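Local coordinates for protein PpBBE-like 1 D396N (Physcomitrella patens subsp. patens, PDB 6EO5) that belongs to the berberine bridge enzyme-like flavoproteins and, in its parent form, oxidises cellobiose with a bicovalently bound FAD, at residues T35-Y40 with S49-P54; I74-G79 with Y205-Q210; L171-V176 with F195-A200. All coordinates share one frame; numbering follows the deposited sequence.

Contact 1 of 3, residues T35-Y40 with S49-P54; sequences TARLAY and SAFVFP. With FAD (flavin-adenine dinucleotide), chain C.
In the FAD-binding domain, helix 31-36 leans on strand 50-53 of the four-stranded mixed sheet, and the join is made by Ala36 on Phe51. The methyl of Ala36 sits over the middle of the Phe51 ring, CB lying 3.5 Å from the ring centroid and only 9° off the normal, a clean CH-pi contact. With CG anti to the carbonyl carbon (chi1 -63°), the Phe51 ring is placed with one face under the Ala36 methyl. The same methyl also meets the edge of a second aromatic: Ala36 CB is 4.2 Å from Phe53 CZ, near the plane of that ring. Arg37 adds a looser flank, its aliphatic CG 4.1 Å from Phe51 CZ, while its side chain crosses that of Phe51 at about a right angle. No hydrogen bond joins the two segments, but the carbonyl O of Ala36 accepts a hydrogen bond from Arg77 NH2. Further along the chain, past the end of the helix, Tyr40 reaches the cofactor. Its CG is anti to the backbone N (chi1 178°), and methyl C8M of FAD lies over the centre of the ring, 3.3 Å above its plane. Tyr40 also stacks with His81. With a serine in place of Tyr40, C8M would probably lose the aromatic face that covers it, and His81 its stacking partner. A helix end whose alanine packs on aromatic rings of the sheet, followed by a loop that runs to the dimethylbenzene end of the flavin, fits the FAD site of the vanillyl-alcohol oxidase fold.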
loop_
_atom_site.group_PDB
_atom_site.type_symbol
_atom_site.label_atom_id
_atom_site.label_comp_id
_atom_site.label_asym_id
_atom_site.label_seq_id
_atom_site.Cartn_x
_atom_site.Cartn_y
_atom_site.Cartn_z
ATOM N N THR A 35 -19.599 14.030 -5.286
ATOM C CA THR A 35 -18.863 12.968 -5.963
ATOM C C THR A 35 -17.393 12.940 -5.557
ATOM O O THR A 35 -16.752 11.889 -5.667
ATOM C CB THR A 35 -18.993 13.091 -7.489
ATOM O OG1 THR A 35 -18.169 14.157 -7.959
ATOM C CG2 THR A 35 -20.438 13.354 -7.899
ATOM N N ALA A 36 -16.848 14.054 -5.071
ATOM C CA ALA A 36 -15.465 14.042 -4.619
ATOM C C ALA A 36 -15.287 13.240 -3.338
ATOM O O ALA A 36 -14.160 12.844 -3.021
ATOM C CB ALA A 36 -14.956 15.470 -4.414
ATOM N N ARG A 37 -16.369 12.986 -2.599
ATOM C CA ARG A 37 -16.266 12.251 -1.345
ATOM C C ARG A 37 -15.955 10.774 -1.542
ATOM O O ARG A 37 -15.698 10.081 -0.551
ATOM C CB ARG A 37 -17.555 12.394 -0.556
ATOM C CG ARG A 37 -17.882 13.820 -0.230
ATOM C CD ARG A 37 -19.161 13.917 0.557
ATOM N NE ARG A 37 -18.979 13.450 1.924
ATOM C CZ ARG A 37 -19.843 13.680 2.900
ATOM N NH1 ARG A 37 -20.942 14.377 2.642
ATOM N NH2 ARG A 37 -19.608 13.226 4.128
ATOM N N LEU A 38 -15.974 10.284 -2.780
ATOM C CA LEU A 38 -15.711 8.879 -3.045
ATOM C C LEU A 38 -14.386 8.458 -2.432
ATOM O O LEU A 38 -13.367 9.130 -2.599
ATOM C CB LEU A 38 -15.698 8.622 -4.551
ATOM C CG LEU A 38 -15.621 7.158 -4.998
ATOM C CD1 LEU A 38 -16.955 6.453 -4.796
ATOM C CD2 LEU A 38 -15.135 7.042 -6.451
ATOM N N ALA A 39 -14.417 7.348 -1.703
ATOM C CA ALA A 39 -13.241 6.763 -1.084
ATOM C C ALA A 39 -13.368 5.250 -1.195
ATOM O O ALA A 39 -14.473 4.708 -1.323
ATOM C CB ALA A 39 -13.093 7.183 0.389
ATOM N N TYR A 40 -12.225 4.563 -1.139
ATOM C CA TYR A 40 -12.268 3.107 -1.245
ATOM C C TYR A 40 -13.047 2.493 -0.084
ATOM O O TYR A 40 -13.921 1.643 -0.287
ATOM C CB TYR A 40 -10.857 2.524 -1.321
ATOM C CG TYR A 40 -10.923 1.026 -1.379
ATOM C CD1 TYR A 40 -11.340 0.380 -2.545
ATOM C CD2 TYR A 40 -10.620 0.251 -0.263
ATOM C CE1 TYR A 40 -11.429 -0.991 -2.608
ATOM C CE2 TYR A 40 -10.709 -1.112 -0.314
ATOM C CZ TYR A 40 -11.114 -1.733 -1.490
ATOM O OH TYR A 40 -11.201 -3.106 -1.543
ATOM N N SER A 49 -14.049 20.292 4.756
ATOM C CA SER A 49 -14.402 21.685 4.472
ATOM C C SER A 49 -14.509 21.912 2.972
ATOM O O SER A 49 -15.462 22.529 2.486
ATOM C CB SER A 49 -13.359 22.651 5.043
ATOM O OG SER A 49 -13.002 22.353 6.372
ATOM N N ALA A 50 -13.522 21.432 2.224
ATOM C CA ALA A 50 -13.499 21.644 0.785
ATOM C C ALA A 50 -12.513 20.683 0.144
ATOM O O ALA A 50 -11.610 20.155 0.799
ATOM C CB ALA A 50 -13.128 23.089 0.439
ATOM N N PHE A 51 -12.709 20.469 -1.155
ATOM C CA PHE A 51 -11.744 19.804 -2.015
ATOM C C PHE A 51 -11.111 20.851 -2.917
ATOM O O PHE A 51 -11.822 21.652 -3.527
ATOM C CB PHE A 51 -12.408 18.725 -2.871
ATOM C CG PHE A 51 -13.005 17.594 -2.084
ATOM C CD1 PHE A 51 -12.251 16.466 -1.790
ATOM C CD2 PHE A 51 -14.327 17.646 -1.657
ATOM C CE1 PHE A 51 -12.796 15.425 -1.079
ATOM C CE2 PHE A 51 -14.884 16.600 -0.943
ATOM C CZ PHE A 51 -14.121 15.489 -0.650
ATOM N N VAL A 52 -9.786 20.855 -2.990
ATOM C CA VAL A 52 -9.058 21.644 -3.971
ATOM C C VAL A 52 -8.246 20.679 -4.823
ATOM O O VAL A 52 -7.708 19.690 -4.313
ATOM C CB VAL A 52 -8.166 22.722 -3.310
ATOM C CG1 VAL A 52 -7.211 22.111 -2.298
ATOM C CG2 VAL A 52 -7.413 23.518 -4.364
ATOM N N PHE A 53 -8.185 20.950 -6.131
ATOM C CA PHE A 53 -7.582 20.057 -7.116
ATOM C C PHE A 53 -6.417 20.780 -7.779
ATOM O O PHE A 53 -6.555 21.290 -8.899
ATOM C CB PHE A 53 -8.610 19.613 -8.151
ATOM C CG PHE A 53 -9.752 18.825 -7.566
ATOM C CD1 PHE A 53 -10.800 19.463 -6.922
ATOM C CD2 PHE A 53 -9.782 17.441 -7.666
ATOM C CE1 PHE A 53 -11.853 18.735 -6.388
ATOM C CE2 PHE A 53 -10.833 16.712 -7.129
ATOM C CZ PHE A 53 -11.868 17.361 -6.492
ATOM N N PRO A 54 -5.260 20.852 -7.117
ATOM C CA PRO A 54 -4.121 21.556 -7.713
ATOM C C PRO A 54 -3.683 20.889 -9.001
ATOM O O PRO A 54 -3.708 19.660 -9.123
ATOM C CB PRO A 54 -3.024 21.451 -6.647
ATOM C CG PRO A 54 -3.699 21.056 -5.416
ATOM C CD PRO A 54 -4.933 20.302 -5.793
HETATM P PA FAD C . -4.691 7.683 -0.083
HETATM O O1A FAD C . -5.905 7.385 0.784
HETATM O O2A FAD C . -4.968 8.779 -1.080
HETATM O O5B FAD C . -3.354 8.004 0.761
HETATM C C5B FAD C . -3.030 7.290 1.935
HETATM C C4B FAD C . -2.235 8.165 2.899
HETATM O O4B FAD C . -1.147 8.772 2.225
HETATM C C3B FAD C . -3.073 9.294 3.471
HETATM O O3B FAD C . -2.606 9.582 4.770
HETATM C C2B FAD C . -2.740 10.449 2.564
HETATM O O2B FAD C . -2.952 11.688 3.194
HETATM C C1B FAD C . -1.274 10.184 2.242
HETATM N N9A FAD C . -0.935 10.814 0.946
HETATM C C8A FAD C . -1.590 10.640 -0.250
HETATM N N7A FAD C . -0.990 11.402 -1.190
HETATM C C5A FAD C . 0.035 12.065 -0.615
HETATM C C6A FAD C . 0.952 12.970 -1.115
HETATM N N6A FAD C . 0.902 13.318 -2.397
HETATM N N1A FAD C . 1.913 13.501 -0.282
HETATM C C2A FAD C . 1.942 13.137 1.045
HETATM N N3A FAD C . 1.024 12.239 1.545
HETATM C C4A FAD C . 0.081 11.712 0.726
HETATM N N1 FAD C . -0.808 -2.302 -0.475
HETATM C C2 FAD C . 0.330 -2.978 -0.929
HETATM O O2 FAD C . 1.464 -2.788 -0.443
HETATM N N3 FAD C . 0.198 -3.882 -1.970
HETATM C C4 FAD C . -1.033 -4.121 -2.543
HETATM O O4 FAD C . -1.118 -4.918 -3.472
HETATM C C4X FAD C . -2.161 -3.454 -2.091
HETATM N N5 FAD C . -3.379 -3.664 -2.701
HETATM C C5X FAD C . -4.421 -2.784 -2.478
HETATM C C6 FAD C . -5.599 -2.923 -3.205
HETATM C C7 FAD C . -6.646 -1.992 -3.114
HETATM C C7M FAD C . -7.904 -2.170 -3.935
HETATM C C8 FAD C . -6.529 -0.951 -2.169
HETATM C C8M FAD C . -7.665 0.024 -1.929
HETATM C C9 FAD C . -5.367 -0.881 -1.376
HETATM C C9A FAD C . -4.291 -1.774 -1.528
HETATM N N10 FAD C . -3.142 -1.751 -0.726
HETATM C C10 FAD C . -2.040 -2.507 -1.078
HETATM C "C1'" FAD C . -2.950 -0.724 0.339
HETATM C "C2'" FAD C . -2.302 0.513 -0.276
HETATM O "O2'" FAD C . -0.915 0.365 -0.474
HETATM C "C3'" FAD C . -2.540 1.688 0.645
HETATM O "O3'" FAD C . -3.937 1.815 0.761
HETATM C "C4'" FAD C . -1.895 2.946 0.071
HETATM O "O4'" FAD C . -1.493 3.777 1.143
HETATM C "C5'" FAD C . -2.855 3.665 -0.874
HETATM O "O5'" FAD C . -2.360 4.903 -1.339
HETATM P P FAD C . -3.402 5.944 -2.008
HETATM O O1P FAD C . -2.643 7.127 -2.561
HETATM O O2P FAD C . -4.311 5.314 -3.029
HETATM O O3P FAD C . -4.396 6.267 -0.785
#

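Contact 2 of 3, residues I74-G79 with Y205-Q210; sequences IVPRGG and YGIVTQ. With FAD (flavin-adenine dinucleotide), chain C.
Pro76 of strand 74-77 and Ile207 of strand 207-217 form the close part of this contact. Their side chains cross obliquely, with Pro76 CB 3.9 Å from the Ile207 CG2 branch. With CG2 anti to its backbone N, Ile207 brings that branch nearest Pro76, CG1 sitting slightly farther off. The other end is looser: Ile74 meets Ile207 through their CD1 methyls alone, 4.2 Å apart, and there helix 57-70 supplies Val64 as a neighbour of both isoleucines. All four touching residues are buried, so this loose side is no solvent side, and no hydrogen bond joins the strands; the cofactor bridges them. Pro76 CG lies against the adenine, 3.4 Å from FAD N3A, and the ribose hydroxyl O2B bonds to Pro76 O at 2.7 Å. Backbone bonds hold the adenine: Val208 N donates to N1A at 3.0 Å, and N6A to Val208 O in a nearly straight bond of 175°. Gly79 N holds phosphate oxygen O1P at 3.0 Å, and a side-chain carbon on Gly78 or Gly79 would run into the diphosphate. Backbone bonds to adenine and glycine amides at the diphosphate are consistent with the FAD-binding domain of this oxidase family.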
loop_
_atom_site.group_PDB
_atom_site.type_symbol
_atom_site.label_atom_id
_atom_site.label_comp_id
_atom_site.label_asym_id
_atom_site.label_seq_id
_atom_site.Cartn_x
_atom_site.Cartn_y
_atom_site.Cartn_z
ATOM N N ILE A 74 -5.561 19.947 6.872
ATOM C CA ILE A 74 -5.234 19.785 5.461
ATOM C C ILE A 74 -4.540 18.439 5.275
ATOM O O ILE A 74 -3.549 18.143 5.953
ATOM C CB ILE A 74 -4.369 20.967 4.961
ATOM C CG1 ILE A 74 -4.082 20.858 3.466
ATOM C CG2 ILE A 74 -3.073 21.097 5.759
ATOM C CD1 ILE A 74 -3.168 21.950 2.947
ATOM N N VAL A 75 -5.085 17.601 4.394
ATOM C CA VAL A 75 -4.400 16.360 4.023
ATOM C C VAL A 75 -4.378 16.225 2.506
ATOM O O VAL A 75 -5.366 16.552 1.828
ATOM C CB VAL A 75 -5.035 15.108 4.666
ATOM C CG1 VAL A 75 -4.980 15.177 6.196
ATOM C CG2 VAL A 75 -6.461 14.869 4.163
ATOM N N PRO A 76 -3.270 15.763 1.936
ATOM C CA PRO A 76 -3.269 15.367 0.530
ATOM C C PRO A 76 -3.993 14.041 0.327
ATOM O O PRO A 76 -4.103 13.212 1.235
ATOM C CB PRO A 76 -1.774 15.239 0.210
ATOM C CG PRO A 76 -1.154 14.862 1.499
ATOM C CD PRO A 76 -1.946 15.584 2.562
ATOM N N ARG A 77 -4.502 13.855 -0.893
ATOM C CA ARG A 77 -5.106 12.598 -1.305
ATOM C C ARG A 77 -4.554 12.169 -2.663
ATOM O O ARG A 77 -4.583 12.942 -3.628
ATOM C CB ARG A 77 -6.622 12.718 -1.358
ATOM C CG ARG A 77 -7.310 11.456 -1.794
ATOM C CD ARG A 77 -8.395 11.790 -2.767
ATOM N NE ARG A 77 -9.681 11.951 -2.115
ATOM C CZ ARG A 77 -10.746 12.510 -2.688
ATOM N NH1 ARG A 77 -10.678 12.991 -3.916
ATOM N NH2 ARG A 77 -11.886 12.596 -2.024
ATOM N N GLY A 78 -4.027 10.950 -2.728
ATOM C CA GLY A 78 -3.674 10.325 -3.988
ATOM C C GLY A 78 -4.828 9.503 -4.527
ATOM O O GLY A 78 -5.841 10.064 -4.954
ATOM N N GLY A 79 -4.707 8.175 -4.485
ATOM C CA GLY A 79 -5.763 7.324 -5.009
ATOM C C GLY A 79 -6.926 7.060 -4.076
ATOM O O GLY A 79 -7.876 6.386 -4.482
ATOM N N TYR A 205 4.657 15.010 6.732
ATOM C CA TYR A 205 5.771 15.915 6.460
ATOM C C TYR A 205 5.498 16.887 5.325
ATOM O O TYR A 205 6.408 17.620 4.930
ATOM C CB TYR A 205 7.049 15.126 6.154
ATOM C CG TYR A 205 7.472 14.246 7.300
ATOM C CD1 TYR A 205 7.006 12.941 7.409
ATOM C CD2 TYR A 205 8.313 14.723 8.291
ATOM C CE1 TYR A 205 7.382 12.133 8.468
ATOM C CE2 TYR A 205 8.694 13.921 9.358
ATOM C CZ TYR A 205 8.228 12.628 9.442
ATOM O OH TYR A 205 8.613 11.828 10.496
ATOM N N GLY A 206 4.282 16.933 4.802
ATOM C CA GLY A 206 3.987 17.829 3.711
ATOM C C GLY A 206 3.372 17.081 2.554
ATOM O O GLY A 206 3.048 15.893 2.648
ATOM N N ILE A 207 3.217 17.784 1.438
ATOM C CA ILE A 207 2.489 17.281 0.282
ATOM C C ILE A 207 3.511 16.978 -0.806
ATOM O O ILE A 207 4.039 17.894 -1.441
ATOM C CB ILE A 207 1.435 18.284 -0.194
ATOM C CG1 ILE A 207 0.456 18.559 0.949
ATOM C CG2 ILE A 207 0.739 17.766 -1.447
ATOM C CD1 ILE A 207 -0.664 19.463 0.601
ATOM N N VAL A 208 3.800 15.691 -1.016
ATOM C CA VAL A 208 4.684 15.281 -2.101
ATOM C C VAL A 208 4.017 15.596 -3.431
ATOM O O VAL A 208 2.850 15.251 -3.655
ATOM C CB VAL A 208 5.034 13.788 -1.992
ATOM C CG1 VAL A 208 5.799 13.324 -3.241
ATOM C CG2 VAL A 208 5.858 13.525 -0.743
ATOM N N THR A 209 4.747 16.274 -4.316
ATOM C CA THR A 209 4.219 16.610 -5.633
ATOM C C THR A 209 4.744 15.707 -6.737
ATOM O O THR A 209 4.027 15.472 -7.715
ATOM C CB THR A 209 4.536 18.065 -5.988
ATOM O OG1 THR A 209 5.943 18.292 -5.834
ATOM C CG2 THR A 209 3.751 19.011 -5.089
ATOM N N GLN A 210 5.964 15.184 -6.610
ATOM C CA GLN A 210 6.428 14.214 -7.587
ATOM C C GLN A 210 7.451 13.271 -6.967
ATOM O O GLN A 210 8.108 13.588 -5.970
ATOM C CB GLN A 210 7.008 14.896 -8.830
ATOM C CG GLN A 210 8.354 15.562 -8.650
ATOM C CD GLN A 210 9.001 15.869 -9.988
ATOM O OE1 GLN A 210 8.308 16.097 -10.986
ATOM N NE2 GLN A 210 10.331 15.854 -10.023
HETATM P PA FAD C . -4.691 7.683 -0.083
HETATM O O1A FAD C . -5.905 7.385 0.784
HETATM O O2A FAD C . -4.968 8.779 -1.080
HETATM O O5B FAD C . -3.354 8.004 0.761
HETATM C C5B FAD C . -3.030 7.290 1.935
HETATM C C4B FAD C . -2.235 8.165 2.899
HETATM O O4B FAD C . -1.147 8.772 2.225
HETATM C C3B FAD C . -3.073 9.294 3.471
HETATM O O3B FAD C . -2.606 9.582 4.770
HETATM C C2B FAD C . -2.740 10.449 2.564
HETATM O O2B FAD C . -2.952 11.688 3.194
HETATM C C1B FAD C . -1.274 10.184 2.242
HETATM N N9A FAD C . -0.935 10.814 0.946
HETATM C C8A FAD C . -1.590 10.640 -0.250
HETATM N N7A FAD C . -0.990 11.402 -1.190
HETATM C C5A FAD C . 0.035 12.065 -0.615
HETATM C C6A FAD C . 0.952 12.970 -1.115
HETATM N N6A FAD C . 0.902 13.318 -2.397
HETATM N N1A FAD C . 1.913 13.501 -0.282
HETATM C C2A FAD C . 1.942 13.137 1.045
HETATM N N3A FAD C . 1.024 12.239 1.545
HETATM C C4A FAD C . 0.081 11.712 0.726
HETATM N N1 FAD C . -0.808 -2.302 -0.475
HETATM C C2 FAD C . 0.330 -2.978 -0.929
HETATM O O2 FAD C . 1.464 -2.788 -0.443
HETATM N N3 FAD C . 0.198 -3.882 -1.970
HETATM C C4 FAD C . -1.033 -4.121 -2.543
HETATM O O4 FAD C . -1.118 -4.918 -3.472
HETATM C C4X FAD C . -2.161 -3.454 -2.091
HETATM N N5 FAD C . -3.379 -3.664 -2.701
HETATM C C5X FAD C . -4.421 -2.784 -2.478
HETATM C C6 FAD C . -5.599 -2.923 -3.205
HETATM C C7 FAD C . -6.646 -1.992 -3.114
HETATM C C7M FAD C . -7.904 -2.170 -3.935
HETATM C C8 FAD C . -6.529 -0.951 -2.169
HETATM C C8M FAD C . -7.665 0.024 -1.929
HETATM C C9 FAD C . -5.367 -0.881 -1.376
HETATM C C9A FAD C . -4.291 -1.774 -1.528
HETATM N N10 FAD C . -3.142 -1.751 -0.726
HETATM C C10 FAD C . -2.040 -2.507 -1.078
HETATM C "C1'" FAD C . -2.950 -0.724 0.339
HETATM C "C2'" FAD C . -2.302 0.513 -0.276
HETATM O "O2'" FAD C . -0.915 0.365 -0.474
HETATM C "C3'" FAD C . -2.540 1.688 0.645
HETATM O "O3'" FAD C . -3.937 1.815 0.761
HETATM C "C4'" FAD C . -1.895 2.946 0.071
HETATM O "O4'" FAD C . -1.493 3.777 1.143
HETATM C "C5'" FAD C . -2.855 3.665 -0.874
HETATM O "O5'" FAD C . -2.360 4.903 -1.339
HETATM P P FAD C . -3.402 5.944 -2.008
HETATM O O1P FAD C . -2.643 7.127 -2.561
HETATM O O2P FAD C . -4.311 5.314 -3.029
HETATM O O3P FAD C . -4.396 6.267 -0.785
#

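Contact 3 of 3, residues L171-V176 with F195-A200; sequences LEVQLV and FAIRGA
Ile197 on helix 191-200 carries CG1 between its backbone N and carbonyl carbon, chi1 65°, and chi2 of 93° then directs CD1 at Val173 of strand 170-176. Val173 answers with chi1 -69°, which places CG1 anti to the carbonyl carbon and leaves CG2 in the crowded position, so that both methyls face the helix. The two side chains reach toward each other tip to tip: Val173 CG1 is 3.6 Å from Ile197 CD1, while Val173 CG2 lies 3.9 Å from Ile197 CG1. One isoleucine end thus rests against both branches of the valine. The other branch of the isoleucine points along the strand to the next inward residue, where Leu175 CD2 is 4.5 Å from Ile197 CG2, a much lighter touch. Val173 and Leu175 are two residues apart on one face of the strand and also pack on Phe211 and Val208 of the adjoining strand 207-217. On the helix, Ala196 and Ala200 turn instead to Leu449 of helix 446-456. This is a helix laid on an antiparallel sheet, with the three touching residues all buried. Since only aliphatic carbons of branched side chains meet, with no hydrogen bond or charge between the segments, the attachment rests on shape and the exclusion of water.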
loop_
_atom_site.group_PDB
_atom_site.type_symbol
_atom_site.label_atom_id
_atom_site.label_comp_id
_atom_site.label_asym_id
_atom_site.label_seq_id
_atom_site.Cartn_x
_atom_site.Cartn_y
_atom_site.Cartn_z
ATOM N N LEU A 171 14.074 7.378 -5.330
ATOM C CA LEU A 171 15.387 8.000 -5.391
ATOM C C LEU A 171 15.352 9.449 -4.933
ATOM O O LEU A 171 16.389 9.979 -4.504
ATOM C CB LEU A 171 15.944 7.931 -6.819
ATOM C CG LEU A 171 16.523 6.624 -7.357
ATOM C CD1 LEU A 171 16.649 6.710 -8.848
ATOM C CD2 LEU A 171 17.887 6.364 -6.749
ATOM N N GLU A 172 14.177 10.080 -4.991
ATOM C CA GLU A 172 14.011 11.484 -4.666
ATOM C C GLU A 172 12.527 11.826 -4.680
ATOM O O GLU A 172 11.763 11.269 -5.471
ATOM C CB GLU A 172 14.768 12.363 -5.665
ATOM C CG GLU A 172 14.708 13.845 -5.371
ATOM C CD GLU A 172 15.147 14.702 -6.546
ATOM O OE1 GLU A 172 16.374 14.846 -6.753
ATOM O OE2 GLU A 172 14.257 15.227 -7.265
ATOM N N VAL A 173 12.126 12.742 -3.794
ATOM C CA VAL A 173 10.798 13.344 -3.828
ATOM C C VAL A 173 10.944 14.857 -3.834
ATOM O O VAL A 173 11.973 15.411 -3.440
ATOM C CB VAL A 173 9.898 12.937 -2.631
ATOM C CG1 VAL A 173 9.506 11.482 -2.710
ATOM C CG2 VAL A 173 10.587 13.247 -1.317
ATOM N N GLN A 174 9.880 15.521 -4.271
ATOM C CA GLN A 174 9.694 16.946 -4.050
ATOM C C GLN A 174 8.351 17.155 -3.379
ATOM O O GLN A 174 7.350 16.562 -3.798
ATOM C CB GLN A 174 9.739 17.725 -5.348
ATOM C CG GLN A 174 11.020 17.505 -6.082
ATOM C CD GLN A 174 11.099 18.355 -7.304
ATOM O OE1 GLN A 174 10.223 19.199 -7.541
ATOM N NE2 GLN A 174 12.147 18.153 -8.098
ATOM N N LEU A 175 8.332 17.994 -2.343
ATOM C CA LEU A 175 7.105 18.269 -1.613
ATOM C C LEU A 175 7.023 19.748 -1.261
ATOM O O LEU A 175 8.023 20.468 -1.250
ATOM C CB LEU A 175 6.994 17.411 -0.337
ATOM C CG LEU A 175 8.070 17.573 0.735
ATOM C CD1 LEU A 175 7.609 18.542 1.818
ATOM C CD2 LEU A 175 8.412 16.216 1.319
ATOM N N VAL A 176 5.800 20.182 -0.973
ATOM C CA VAL A 176 5.510 21.501 -0.423
ATOM C C VAL A 176 5.425 21.351 1.090
ATOM O O VAL A 176 4.537 20.656 1.598
ATOM C CB VAL A 176 4.201 22.063 -1.004
ATOM C CG1 VAL A 176 3.824 23.379 -0.340
ATOM C CG2 VAL A 176 4.327 22.224 -2.507
ATOM N N PHE A 195 14.870 10.070 4.601
ATOM C CA PHE A 195 14.644 8.905 5.458
ATOM C C PHE A 195 13.171 8.772 5.842
ATOM O O PHE A 195 12.587 7.682 5.759
ATOM C CB PHE A 195 15.527 9.027 6.697
ATOM C CG PHE A 195 15.300 7.977 7.726
ATOM C CD1 PHE A 195 14.291 8.117 8.675
ATOM C CD2 PHE A 195 16.137 6.882 7.801
ATOM C CE1 PHE A 195 14.090 7.166 9.649
ATOM C CE2 PHE A 195 15.943 5.916 8.780
ATOM C CZ PHE A 195 14.916 6.060 9.702
ATOM N N ALA A 196 12.549 9.876 6.257
ATOM C CA ALA A 196 11.189 9.810 6.778
ATOM C C ALA A 196 10.183 9.375 5.715
ATOM O O ALA A 196 9.251 8.616 6.018
ATOM C CB ALA A 196 10.785 11.163 7.366
ATOM N N ILE A 197 10.327 9.858 4.474
ATOM C CA ILE A 197 9.264 9.640 3.493
ATOM C C ILE A 197 9.296 8.219 2.935
ATOM O O ILE A 197 8.301 7.766 2.359
ATOM C CB ILE A 197 9.307 10.680 2.349
ATOM C CG1 ILE A 197 10.576 10.541 1.507
ATOM C CG2 ILE A 197 9.178 12.107 2.871
ATOM C CD1 ILE A 197 10.406 9.637 0.277
ATOM N N ARG A 198 10.411 7.502 3.096
ATOM C CA ARG A 198 10.515 6.097 2.705
ATOM C C ARG A 198 9.959 5.193 3.812
ATOM O O ARG A 198 10.680 4.446 4.478
ATOM C CB ARG A 198 11.963 5.749 2.385
ATOM C CG ARG A 198 12.430 6.233 1.029
ATOM C CD ARG A 198 13.761 6.976 1.100
ATOM N NE ARG A 198 14.941 6.123 0.959
ATOM C CZ ARG A 198 16.001 6.173 1.763
ATOM N NH1 ARG A 198 16.042 7.038 2.767
ATOM N NH2 ARG A 198 17.033 5.370 1.552
ATOM N N GLY A 199 8.639 5.260 3.994
ATOM C CA GLY A 199 7.999 4.465 5.023
ATOM C C GLY A 199 7.037 5.213 5.937
ATOM O O GLY A 199 6.088 4.620 6.465
ATOM N N ALA A 200 7.263 6.517 6.143
ATOM C CA ALA A 200 6.374 7.308 6.986
ATOM C C ALA A 200 5.946 8.607 6.309
ATOM O O ALA A 200 5.595 9.567 6.996
ATOM C CB ALA A 200 7.028 7.607 8.339
#

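Along the chain contact 1 comes first and closes before contact 2 opens; contact 3 falls between the two halves of contact 2. Contacts 1 and 2 have centres 13 Å apart and share the mixed sheet holding strands 50-53 and 74-77. Arg77 reaches back from contact 2 to contact 1, probably by a hydrogen bond, and both touch FAD, one at the isoalloxazine end, the other at the adenine and diphosphate. Contacts 2 and 3, whose centres are 11 Å apart, share the antiparallel sheet in which strands 170-176 and 207-217 are neighbours. Contact 1 lies about 24 Å from contact 3, centre to centre. Contact 2 therefore brings the two sheets together around the adenine, with contact 3 backing the second sheet.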